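Local coordinates for protein NADPH-quinone reductase (Pediococcus pentosaceus ATCC 25745, PDB 3HA2) that probably acts as an FMN-binding NAD(P)H-quinone oxidoreductase, of which this chain holds the flavodoxin-like part, at residues L57-P60 with A66-L69; F116-L121 with A141-L146; T3-A8 with Q162-V167. All blocks are in the same frame, centred on the assembly; numbering follows the deposited sequence.

Interaction 1 of 3, residues L57-P60 with A66-L69; sequences LEFP and APAL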
ATOM      1  N   LEU A  57     -10.706   8.142  -4.189  1.00 21.78           N
ATOM      2  CA  LEU A  57      -9.292   8.361  -3.904  1.00 21.89           C
ATOM      3  C   LEU A  57      -8.575   8.437  -5.229  1.00 21.59           C
ATOM      4  O   LEU A  57      -8.642   7.504  -6.039  1.00 22.35           O
ATOM      5  CB  LEU A  57      -8.714   7.224  -3.079  1.00 21.52           C
ATOM      6  CG  LEU A  57      -9.517   6.841  -1.833  1.00 22.20           C
ATOM      7  CD1 LEU A  57      -8.757   5.699  -1.120  1.00 22.13           C
ATOM      8  CD2 LEU A  57      -9.782   8.019  -0.894  1.00 24.07           C
ATOM      9  N   GLU A  58      -7.891   9.555  -5.434  1.00 21.30           N
ATOM     10  CA  GLU A  58      -7.280   9.888  -6.722  1.00 21.70           C
ATOM     11  C   GLU A  58      -5.761  10.026  -6.550  1.00 22.84           C
ATOM     12  O   GLU A  58      -5.260  10.961  -5.881  1.00 22.62           O
ATOM     13  CB  GLU A  58      -7.899  11.191  -7.245  1.00 21.69           C
ATOM     14  CG  GLU A  58      -7.347  11.658  -8.568  1.00 23.54           C
ATOM     15  CD  GLU A  58      -8.260  12.625  -9.274  1.00 24.71           C
ATOM     16  OE1 GLU A  58      -9.502  12.534  -9.112  1.00 26.70           O
ATOM     17  OE2 GLU A  58      -7.724  13.477 -10.014  1.00 26.23           O
ATOM     18  N   PHE A  59      -5.017   9.109  -7.165  1.00 22.55           N
ATOM     19  CA  PHE A  59      -3.574   9.065  -6.932  1.00 22.97           C
ATOM     20  C   PHE A  59      -2.799   8.397  -8.069  1.00 23.17           C
ATOM     21  O   PHE A  59      -3.368   7.614  -8.831  1.00 23.85           O
ATOM     22  CB  PHE A  59      -3.303   8.327  -5.608  1.00 21.84           C
ATOM     23  CG  PHE A  59      -3.869   6.904  -5.554  1.00 22.87           C
ATOM     24  CD1 PHE A  59      -5.166   6.649  -5.084  1.00 23.38           C
ATOM     25  CD2 PHE A  59      -3.096   5.823  -5.982  1.00 22.57           C
ATOM     26  CE1 PHE A  59      -5.683   5.337  -5.044  1.00 22.71           C
ATOM     27  CE2 PHE A  59      -3.601   4.507  -5.936  1.00 23.31           C
ATOM     28  CZ  PHE A  59      -4.895   4.267  -5.462  1.00 22.62           C
ATOM     29  N   PRO A  60      -1.494   8.695  -8.168  1.00 24.57           N
ATOM     30  CA  PRO A  60      -0.620   7.966  -9.094  1.00 24.67           C
ATOM     31  C   PRO A  60      -0.147   6.651  -8.489  1.00 24.84           C
ATOM     32  O   PRO A  60       0.047   6.539  -7.273  1.00 24.77           O
ATOM     33  CB  PRO A  60       0.547   8.927  -9.287  1.00 25.03           C
ATOM     34  CG  PRO A  60       0.651   9.645  -7.978  1.00 25.78           C
ATOM     35  CD  PRO A  60      -0.774   9.772  -7.458  1.00 23.97           C
ATOM     36  N   ALA A  66      -0.673   2.918  -3.640  1.00 27.55           N
ATOM     37  CA  ALA A  66      -0.847   4.339  -3.374  1.00 27.86           C
ATOM     38  C   ALA A  66       0.420   4.991  -2.800  1.00 28.21           C
ATOM     39  O   ALA A  66       1.198   4.315  -2.129  1.00 28.54           O
ATOM     40  CB  ALA A  66      -2.021   4.524  -2.410  1.00 28.48           C
ATOM     41  N   PRO A  67       0.621   6.300  -3.052  1.00 27.91           N
ATOM     42  CA  PRO A  67       1.711   7.070  -2.440  1.00 27.70           C
ATOM     43  C   PRO A  67       1.607   7.048  -0.912  1.00 26.84           C
ATOM     44  O   PRO A  67       0.526   6.856  -0.337  1.00 26.05           O
ATOM     45  CB  PRO A  67       1.477   8.507  -2.939  1.00 27.79           C
ATOM     46  CG  PRO A  67       0.613   8.356  -4.135  1.00 29.03           C
ATOM     47  CD  PRO A  67      -0.192   7.126  -3.959  1.00 27.95           C
ATOM     48  N   ALA A  68       2.739   7.255  -0.264  1.00 25.79           N
ATOM     49  CA  ALA A  68       2.806   7.180   1.190  1.00 26.07           C
ATOM     50  C   ALA A  68       1.861   8.164   1.907  1.00 26.32           C
ATOM     51  O   ALA A  68       1.320   7.836   2.957  1.00 26.30           O
ATOM     52  CB  ALA A  68       4.232   7.400   1.637  1.00 26.05           C
ATOM     53  N   LEU A  69       1.680   9.369   1.363  1.00 26.64           N
ATOM     54  CA  LEU A  69       0.788  10.335   2.034  1.00 27.35           C
ATOM     55  C   LEU A  69      -0.650   9.814   2.078  1.00 26.07           C
ATOM     56  O   LEU A  69      -1.330  10.003   3.080  1.00 25.96           O
ATOM     57  CB  LEU A  69       0.822  11.741   1.407  1.00 27.75           C
ATOM     58  CG  LEU A  69       0.102  12.816   2.280  1.00 27.90           C
ATOM     59  CD1 LEU A  69       0.630  12.890   3.719  1.00 31.90           C
ATOM     60  CD2 LEU A  69       0.141  14.210   1.681  1.00 29.16           C
TER
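Phe-59 and Pro-60, at the end of strand 54-60, meet Ala-66 and Pro-67, which lead into helix 68-77. Leu-57, Glu-58 and Phe-59 all have backbone hydrogen bonds, Phe-59 with Val-98 of strand 94-101. Glu-58 OE1 is hydrogen-bonded to the hydroxyl of Tyr-160.

Phe-59 carries most of the contact from the strand. Its CG lies between the backbone N and the carbonyl carbon (chi1 57°), a crowded position that stands the ring up from the sheet to meet Ala-66. The methyl group of Ala-66 sits over one ring face, offset toward the rim. The methyl carbon, Ala-66 CB, is 4.0 Å from the centroid of the Phe-59 ring and 18° off the ring normal, a CH-pi contact. The backbone of Ala-66 is close as well, with CA 3.7 Å from Phe-59 CD2. At the root of the ring, Phe-59 CB packs against Pro-67 CD at 3.7 Å. With an alanine at this position, the Ala-66 methyl would probably lose its aromatic partner and a gap would open between strand and helix start.

The protein has the flavodoxin-like fold, a parallel sheet with helices on both faces. Here a short loop turns the chain from the third strand of the sequence into the helix that follows it.

Pro-60 continues the contact with its own ring. Its CD is 3.9 Å from Pro-67 CG, and the two proline rings cross obliquely. The carbonyl oxygen of Pro-60 also lies 3.4 Å from Pro-67 CD. Pro-67 occupies the N-cap position of the helix, and Pro-10 touches both prolines. The carbonyl oxygen of Ala-66 accepts a hydrogen bond from Lys-71 NZ of the second subunit.

Interaction 2 of 3, residues F116-L121 with A141-L146; sequences FTISEL and AVHQFL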
ATOM      1  N   PHE A 116      -0.061  -8.756 -13.242  1.00 23.97           N
ATOM      2  CA  PHE A 116      -1.291  -8.567 -12.435  1.00 22.93           C
ATOM      3  C   PHE A 116      -2.122  -7.398 -12.908  1.00 23.62           C
ATOM      4  O   PHE A 116      -1.590  -6.363 -13.326  1.00 23.20           O
ATOM      5  CB  PHE A 116      -0.950  -8.395 -10.950  1.00 24.15           C
ATOM      6  CG  PHE A 116      -0.004  -9.445 -10.450  1.00 24.27           C
ATOM      7  CD1 PHE A 116      -0.430 -10.782 -10.331  1.00 27.72           C
ATOM      8  CD2 PHE A 116       1.310  -9.111 -10.131  1.00 28.20           C
ATOM      9  CE1 PHE A 116       0.469 -11.774  -9.892  1.00 27.35           C
ATOM     10  CE2 PHE A 116       2.205 -10.087  -9.671  1.00 28.42           C
ATOM     11  CZ  PHE A 116       1.795 -11.406  -9.569  1.00 26.89           C
ATOM     12  N   THR A 117      -3.435  -7.582 -12.869  1.00 22.53           N
ATOM     13  CA  THR A 117      -4.353  -6.523 -13.278  1.00 21.52           C
ATOM     14  C   THR A 117      -4.452  -5.416 -12.223  1.00 21.68           C
ATOM     15  O   THR A 117      -4.117  -5.604 -11.049  1.00 21.90           O
ATOM     16  CB  THR A 117      -5.772  -7.089 -13.529  1.00 21.13           C
ATOM     17  OG1 THR A 117      -6.241  -7.720 -12.328  1.00 20.61           O
ATOM     18  CG2 THR A 117      -5.768  -8.113 -14.668  1.00 21.34           C
ATOM     19  N   ILE A 118      -4.943  -4.255 -12.641  1.00 21.89           N
ATOM     20  CA  ILE A 118      -5.182  -3.174 -11.698  1.00 22.21           C
ATOM     21  C   ILE A 118      -6.142  -3.612 -10.584  1.00 21.81           C
ATOM     22  O   ILE A 118      -5.941  -3.285  -9.409  1.00 22.92           O
ATOM     23  CB  ILE A 118      -5.724  -1.938 -12.445  1.00 22.52           C
ATOM     24  CG1 ILE A 118      -4.652  -1.409 -13.413  1.00 24.11           C
ATOM     25  CG2 ILE A 118      -6.198  -0.846 -11.433  1.00 23.66           C
ATOM     26  CD1 ILE A 118      -3.390  -0.895 -12.689  1.00 23.92           C
ATOM     27  N   SER A 119      -7.154  -4.386 -10.951  1.00 22.35           N
ATOM     28  CA  SER A 119      -8.101  -4.951  -9.971  1.00 22.90           C
ATOM     29  C   SER A 119      -7.375  -5.702  -8.863  1.00 23.06           C
ATOM     30  O   SER A 119      -7.643  -5.517  -7.681  1.00 23.48           O
ATOM     31  CB  SER A 119      -9.064  -5.927 -10.652  1.00 22.47           C
ATOM     32  OG  SER A 119     -10.091  -5.263 -11.354  1.00 24.21           O
ATOM     33  N   GLU A 120      -6.450  -6.568  -9.250  1.00 22.31           N
ATOM     34  CA  GLU A 120      -5.681  -7.331  -8.263  1.00 23.08           C
ATOM     35  C   GLU A 120      -4.790  -6.451  -7.389  1.00 23.29           C
ATOM     36  O   GLU A 120      -4.653  -6.683  -6.186  1.00 23.89           O
ATOM     37  CB  GLU A 120      -4.827  -8.349  -8.999  1.00 23.43           C
ATOM     38  CG  GLU A 120      -5.651  -9.442  -9.680  1.00 24.19           C
ATOM     39  CD  GLU A 120      -4.771 -10.253 -10.585  1.00 26.80           C
ATOM     40  OE1 GLU A 120      -4.707  -9.940 -11.807  1.00 24.64           O
ATOM     41  OE2 GLU A 120      -4.081 -11.152 -10.049  1.00 28.94           O
ATOM     42  N   LEU A 121      -4.179  -5.445  -7.992  1.00 22.88           N
ATOM     43  CA  LEU A 121      -3.293  -4.542  -7.250  1.00 23.80           C
ATOM     44  C   LEU A 121      -4.032  -3.631  -6.281  1.00 24.12           C
ATOM     45  O   LEU A 121      -3.479  -3.250  -5.244  1.00 24.13           O
ATOM     46  CB  LEU A 121      -2.434  -3.699  -8.205  1.00 24.41           C
ATOM     47  CG  LEU A 121      -1.491  -4.539  -9.064  1.00 25.42           C
ATOM     48  CD1 LEU A 121      -0.895  -3.678 -10.185  1.00 27.39           C
ATOM     49  CD2 LEU A 121      -0.399  -5.177  -8.213  1.00 25.06           C
ATOM     50  N   ALA A 141      -9.073   3.396 -14.036  1.00 23.92           N
ATOM     51  CA  ALA A 141      -7.617   3.389 -14.280  1.00 24.21           C
ATOM     52  C   ALA A 141      -7.288   4.346 -15.421  1.00 24.50           C
ATOM     53  O   ALA A 141      -7.960   4.341 -16.467  1.00 25.15           O
ATOM     54  CB  ALA A 141      -7.108   1.964 -14.574  1.00 24.47           C
ATOM     55  N   VAL A 142      -6.272   5.179 -15.203  1.00 24.27           N
ATOM     56  CA  VAL A 142      -5.899   6.233 -16.142  1.00 24.90           C
ATOM     57  C   VAL A 142      -4.451   5.970 -16.552  1.00 25.46           C
ATOM     58  O   VAL A 142      -3.529   6.252 -15.798  1.00 26.09           O
ATOM     59  CB  VAL A 142      -6.049   7.627 -15.484  1.00 24.69           C
ATOM     60  CG1 VAL A 142      -5.611   8.744 -16.428  1.00 25.92           C
ATOM     61  CG2 VAL A 142      -7.498   7.854 -15.019  1.00 25.40           C
ATOM     62  N   HIS A 143      -4.265   5.460 -17.768  1.00 24.69           N
ATOM     63  CA  HIS A 143      -2.949   5.028 -18.225  1.00 24.33           C
ATOM     64  C   HIS A 143      -2.349   6.004 -19.246  1.00 24.35           C
ATOM     65  O   HIS A 143      -2.909   6.199 -20.322  1.00 23.36           O
ATOM     66  CB  HIS A 143      -3.046   3.640 -18.841  1.00 24.71           C
ATOM     67  CG  HIS A 143      -3.433   2.568 -17.877  1.00 26.59           C
ATOM     68  ND1 HIS A 143      -4.666   1.950 -17.911  1.00 28.96           N
ATOM     69  CD2 HIS A 143      -2.746   1.980 -16.875  1.00 25.53           C
ATOM     70  CE1 HIS A 143      -4.723   1.033 -16.965  1.00 24.93           C
ATOM     71  NE2 HIS A 143      -3.570   1.024 -16.325  1.00 29.64           N
ATOM     72  N   GLN A 144      -1.230   6.627 -18.870  1.00 24.58           N
ATOM     73  CA  GLN A 144      -0.449   7.523 -19.764  1.00 25.30           C
ATOM     74  C   GLN A 144      -1.272   8.712 -20.247  1.00 24.99           C
ATOM     75  O   GLN A 144      -1.244   9.078 -21.429  1.00 25.43           O
ATOM     76  CB  GLN A 144       0.161   6.747 -20.935  1.00 25.45           C
ATOM     77  CG  GLN A 144       1.128   5.638 -20.480  1.00 26.02           C
ATOM     78  CD  GLN A 144       1.752   4.849 -21.632  1.00 26.60           C
ATOM     79  OE1 GLN A 144       1.144   4.643 -22.680  1.00 27.40           O
ATOM     80  NE2 GLN A 144       2.987   4.408 -21.428  1.00 29.17           N
ATOM     81  N   PHE A 145      -1.989   9.335 -19.311  1.00 25.17           N
ATOM     82  CA  PHE A 145      -2.930  10.385 -19.674  1.00 24.24           C
ATOM     83  C   PHE A 145      -2.317  11.454 -20.565  1.00 24.44           C
ATOM     84  O   PHE A 145      -2.932  11.869 -21.546  1.00 24.51           O
ATOM     85  CB  PHE A 145      -3.536  11.062 -18.450  1.00 24.99           C
ATOM     86  CG  PHE A 145      -4.490  12.159 -18.802  1.00 23.58           C
ATOM     87  CD1 PHE A 145      -5.821  11.872 -19.105  1.00 24.88           C
ATOM     88  CD2 PHE A 145      -4.057  13.473 -18.872  1.00 25.77           C
ATOM     89  CE1 PHE A 145      -6.708  12.896 -19.448  1.00 24.01           C
ATOM     90  CE2 PHE A 145      -4.932  14.498 -19.239  1.00 25.74           C
ATOM     91  CZ  PHE A 145      -6.262  14.202 -19.529  1.00 24.65           C
ATOM     92  N   LEU A 146      -1.118  11.906 -20.216  1.00 24.21           N
ATOM     93  CA  LEU A 146      -0.500  13.025 -20.950  1.00 24.91           C
ATOM     94  C   LEU A 146      -0.071  12.657 -22.363  1.00 24.49           C
ATOM     95  O   LEU A 146       0.145  13.548 -23.178  1.00 24.58           O
ATOM     96  CB  LEU A 146       0.707  13.601 -20.189  1.00 25.24           C
ATOM     97  CG  LEU A 146       0.414  14.412 -18.927  1.00 27.22           C
ATOM     98  CD1 LEU A 146       1.737  14.779 -18.272  1.00 30.61           C
ATOM     99  CD2 LEU A 146      -0.416  15.661 -19.232  1.00 27.19           C
TER
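Ile-118, at the start of a short helix, reaches Ala-141 and His-143 near the end of strand 135-143. This strand is an outermost one of the parallel sheet in the flavodoxin-like fold. In Ala-141 and His-143 the bond to CB points toward the helix.

The contact is small, 89 Å² in all, and made by van der Waals packing; the part between Ile-118 and Ala-141 is purely apolar. The two branches of Ile-118 divide the work. CG2 lies anti to the backbone N and packs on the methyl of Ala-141, with the two carbons 4.3 Å apart. CG1 lies beside the backbone N (chi1 -65°) and meets the imidazole of His-143 at its edge, in the plane of the ring. Ile-118 and His-143 run alongside one another, pointing opposite ways. Ile-118 also touches Val-99 of the adjacent strand and Phe-108 of a loop.

The hydrogen bonds belong to the helix start. Thr-117 is the N-cap, and with Glu-120 it forms a capping box. The side chain of Thr-117 receives the backbone N-H of Glu-120, with N and OG1 3.3 Å apart. In return, the carboxylate of Glu-120 takes the backbone N-H of Thr-117. That bond is nearly straight, 170° at the hydrogen, yet it arrives from above the carboxylate plane. The box caps the turn that holds Ile-118.

A third bond ties the two side chains of the box together. Thr-117 OG1 donates to the anti lone pair of Glu-120 OE1 over 2.7 Å, so this one oxygen takes two donors.

Interaction 3 of 3, residues T3-A8 with Q162-V167; sequences TLIIVA and QYATNV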
ATOM      1  N   THR A   3     -20.042  14.247  -3.528  1.00 23.35           N
ATOM      2  CA  THR A   3     -18.819  13.482  -3.804  1.00 22.02           C
ATOM      3  C   THR A   3     -17.595  14.215  -3.288  1.00 21.61           C
ATOM      4  O   THR A   3     -17.449  15.424  -3.486  1.00 20.42           O
ATOM      5  CB  THR A   3     -18.658  13.245  -5.322  1.00 21.76           C
ATOM      6  OG1 THR A   3     -19.814  12.570  -5.819  1.00 21.76           O
ATOM      7  CG2 THR A   3     -17.425  12.409  -5.637  1.00 23.09           C
ATOM      8  N   LEU A   4     -16.723  13.463  -2.614  1.00 21.30           N
ATOM      9  CA  LEU A   4     -15.469  13.980  -2.110  1.00 20.70           C
ATOM     10  C   LEU A   4     -14.341  13.317  -2.883  1.00 21.38           C
ATOM     11  O   LEU A   4     -14.235  12.087  -2.906  1.00 21.43           O
ATOM     12  CB  LEU A   4     -15.326  13.632  -0.605  1.00 20.69           C
ATOM     13  CG  LEU A   4     -14.029  14.041   0.101  1.00 20.06           C
ATOM     14  CD1 LEU A   4     -13.807  15.569   0.057  1.00 21.00           C
ATOM     15  CD2 LEU A   4     -14.035  13.532   1.549  1.00 19.93           C
ATOM     16  N   ILE A   5     -13.495  14.131  -3.510  1.00 21.33           N
ATOM     17  CA  ILE A   5     -12.337  13.611  -4.224  1.00 21.76           C
ATOM     18  C   ILE A   5     -11.075  13.919  -3.415  1.00 21.86           C
ATOM     19  O   ILE A   5     -10.679  15.079  -3.278  1.00 22.27           O
ATOM     20  CB  ILE A   5     -12.254  14.164  -5.654  1.00 22.36           C
ATOM     21  CG1 ILE A   5     -13.584  13.919  -6.399  1.00 21.51           C
ATOM     22  CG2 ILE A   5     -11.085  13.503  -6.423  1.00 21.61           C
ATOM     23  CD1 ILE A   5     -13.622  14.608  -7.743  1.00 25.13           C
ATOM     24  N   ILE A   6     -10.475  12.859  -2.869  1.00 21.62           N
ATOM     25  CA  ILE A   6      -9.219  12.955  -2.116  1.00 22.42           C
ATOM     26  C   ILE A   6      -8.074  12.864  -3.117  1.00 23.09           C
ATOM     27  O   ILE A   6      -7.816  11.796  -3.692  1.00 22.84           O
ATOM     28  CB  ILE A   6      -9.047  11.790  -1.107  1.00 22.18           C
ATOM     29  CG1 ILE A   6     -10.256  11.670  -0.165  1.00 22.78           C
ATOM     30  CG2 ILE A   6      -7.725  11.958  -0.317  1.00 23.52           C
ATOM     31  CD1 ILE A   6     -10.555  12.929   0.629  1.00 25.27           C
ATOM     32  N   VAL A   7      -7.424  13.994  -3.335  1.00 23.66           N
ATOM     33  CA  VAL A   7      -6.401  14.117  -4.367  1.00 24.66           C
ATOM     34  C   VAL A   7      -5.053  13.938  -3.700  1.00 25.59           C
ATOM     35  O   VAL A   7      -4.551  14.851  -3.029  1.00 24.17           O
ATOM     36  CB  VAL A   7      -6.498  15.476  -5.091  1.00 24.63           C
ATOM     37  CG1 VAL A   7      -5.434  15.606  -6.195  1.00 24.89           C
ATOM     38  CG2 VAL A   7      -7.883  15.643  -5.680  1.00 26.05           C
ATOM     39  N   ALA A   8      -4.488  12.748  -3.874  1.00 27.34           N
ATOM     40  CA  ALA A   8      -3.265  12.364  -3.186  1.00 30.36           C
ATOM     41  C   ALA A   8      -2.097  12.279  -4.147  1.00 32.74           C
ATOM     42  O   ALA A   8      -1.389  11.280  -4.175  1.00 34.47           O
ATOM     43  CB  ALA A   8      -3.450  11.033  -2.449  1.00 29.46           C
ATOM     44  N   GLN A 162     -18.504  11.445 -15.148  1.00 25.36           N
ATOM     45  CA  GLN A 162     -19.539  10.459 -14.814  1.00 26.08           C
ATOM     46  C   GLN A 162     -19.198   9.710 -13.531  1.00 26.31           C
ATOM     47  O   GLN A 162     -20.060   9.493 -12.671  1.00 26.50           O
ATOM     48  CB  GLN A 162     -19.702   9.461 -15.959  1.00 26.44           C
ATOM     49  CG  GLN A 162     -20.265  10.096 -17.233  1.00 30.06           C
ATOM     50  CD  GLN A 162     -21.608  10.747 -16.972  1.00 35.28           C
ATOM     51  OE1 GLN A 162     -22.579  10.070 -16.611  1.00 38.64           O
ATOM     52  NE2 GLN A 162     -21.671  12.067 -17.135  1.00 37.67           N
ATOM     53  N   TYR A 163     -17.924   9.345 -13.414  1.00 25.92           N
ATOM     54  CA  TYR A 163     -17.418   8.619 -12.247  1.00 26.20           C
ATOM     55  C   TYR A 163     -17.674   9.410 -10.966  1.00 26.83           C
ATOM     56  O   TYR A 163     -18.092   8.849  -9.958  1.00 26.82           O
ATOM     57  CB  TYR A 163     -15.928   8.311 -12.429  1.00 25.16           C
ATOM     58  CG  TYR A 163     -15.407   7.202 -11.520  1.00 24.48           C
ATOM     59  CD1 TYR A 163     -15.817   5.877 -11.701  1.00 24.78           C
ATOM     60  CD2 TYR A 163     -14.503   7.483 -10.480  1.00 24.66           C
ATOM     61  CE1 TYR A 163     -15.340   4.844 -10.865  1.00 24.38           C
ATOM     62  CE2 TYR A 163     -14.016   6.450  -9.645  1.00 22.64           C
ATOM     63  CZ  TYR A 163     -14.444   5.145  -9.851  1.00 23.63           C
ATOM     64  OH  TYR A 163     -13.979   4.136  -9.025  1.00 22.25           O
ATOM     65  N   ALA A 164     -17.464  10.724 -11.033  1.00 27.61           N
ATOM     66  CA  ALA A 164     -17.660  11.617  -9.901  1.00 29.24           C
ATOM     67  C   ALA A 164     -19.119  11.989  -9.620  1.00 30.52           C
ATOM     68  O   ALA A 164     -19.448  12.363  -8.500  1.00 30.80           O
ATOM     69  CB  ALA A 164     -16.822  12.890 -10.087  1.00 29.14           C
ATOM     70  N   THR A 165     -19.996  11.909 -10.620  1.00 32.27           N
ATOM     71  CA  THR A 165     -21.338  12.499 -10.469  1.00 33.95           C
ATOM     72  C   THR A 165     -22.505  11.578 -10.813  1.00 35.62           C
ATOM     73  O   THR A 165     -23.612  11.771 -10.303  1.00 35.61           O
ATOM     74  CB  THR A 165     -21.519  13.781 -11.326  1.00 34.04           C
ATOM     75  OG1 THR A 165     -21.488  13.430 -12.716  1.00 34.19           O
ATOM     76  CG2 THR A 165     -20.437  14.804 -11.044  1.00 34.03           C
ATOM     77  N   ASN A 166     -22.284  10.623 -11.715  1.00 37.46           N
ATOM     78  CA  ASN A 166     -23.366   9.728 -12.121  1.00 39.80           C
ATOM     79  C   ASN A 166     -23.878   8.981 -10.902  1.00 40.90           C
ATOM     80  O   ASN A 166     -23.183   8.126 -10.329  1.00 40.81           O
ATOM     81  CB  ASN A 166     -22.935   8.765 -13.230  1.00 40.08           C
ATOM     82  CG  ASN A 166     -24.017   7.759 -13.577  1.00 41.91           C
ATOM     83  OD1 ASN A 166     -25.075   8.120 -14.093  1.00 44.50           O
ATOM     84  ND2 ASN A 166     -23.751   6.486 -13.300  1.00 44.49           N
ATOM     85  N   VAL A 167     -25.086   9.349 -10.493  1.00 42.50           N
ATOM     86  CA  VAL A 167     -25.687   8.805  -9.280  1.00 44.07           C
ATOM     87  C   VAL A 167     -25.869   7.291  -9.410  1.00 44.84           C
ATOM     88  O   VAL A 167     -25.572   6.552  -8.473  1.00 45.49           O
ATOM     89  CB  VAL A 167     -27.007   9.559  -8.895  1.00 44.16           C
ATOM     90  CG1 VAL A 167     -28.014   9.561 -10.055  1.00 44.67           C
ATOM     91  CG2 VAL A 167     -27.628   8.993  -7.613  1.00 44.06           C
TER
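The first torsion of Thr-3 sets OG1 beside the backbone N and anti to the carbonyl carbon (chi1 -57°), which aims the hydroxyl at Ala-164. There OG1 donates a hydrogen bond to the carbonyl oxygen of Ala-164, 2.7 Å away. The donor lies nearly along the C=O axis, with a C=O...donor angle of 164°. The methyl, Thr-3 CG2, packs beside the same oxygen, 3.5 Å from Ala-164 O.

This bond ties strand 3-7 to the last turn of helix 150-165. Around it the helix is ending. Gln-162 O takes two backbone donors, the N-H groups of Thr-165 and Asn-166, and Asn-166 is the first residue to leave helical geometry. The hydroxyl of Thr-3 thus serves a carbonyl at the C-terminal end of the helix.

Ile-5 adds an apolar contact one strand repeat further on. Its CG1 lies beside the backbone N, and its CD1 extends to 4.3 Å from the methyl of Ala-164. Ala-164 therefore meets the strand through both its backbone oxygen and its side chain.

The site is buried in the flavodoxin-like fold, where helix 150-165, the last of this chain, packs across one face of the parallel sheet. Strand 3-7 lies between strands 31-35 and 54-60. Thr-3 also touches Arg-54 and Ile-56 of strand 54-60, while Ile-5 touches Val-31 of strand 31-35.

In the fold
All three contacts join the same parallel sheet to helices or helix ends. Interactions 1 and 3 are buried, whereas interaction 2 lies at the surface on an outermost strand. Interactions 1 and 3 rest on neighbouring strands and touch chiefly through backbone hydrogen bonds of Glu-58 with Ile-6 and Ala-8. Interaction 2 touches neither; its nearest atoms are about 7 Å from each. Strand 135-143 is followed by helix 150-165 of interaction 3. Interaction 1 is aromatic and proline packing, interaction 2 is sparse contact of one isoleucine with an alanine methyl and an imidazole edge, beside a capping box, and interaction 3 has a hydrogen bond between its segments. Interactions 1 and 2 also touch the second subunit.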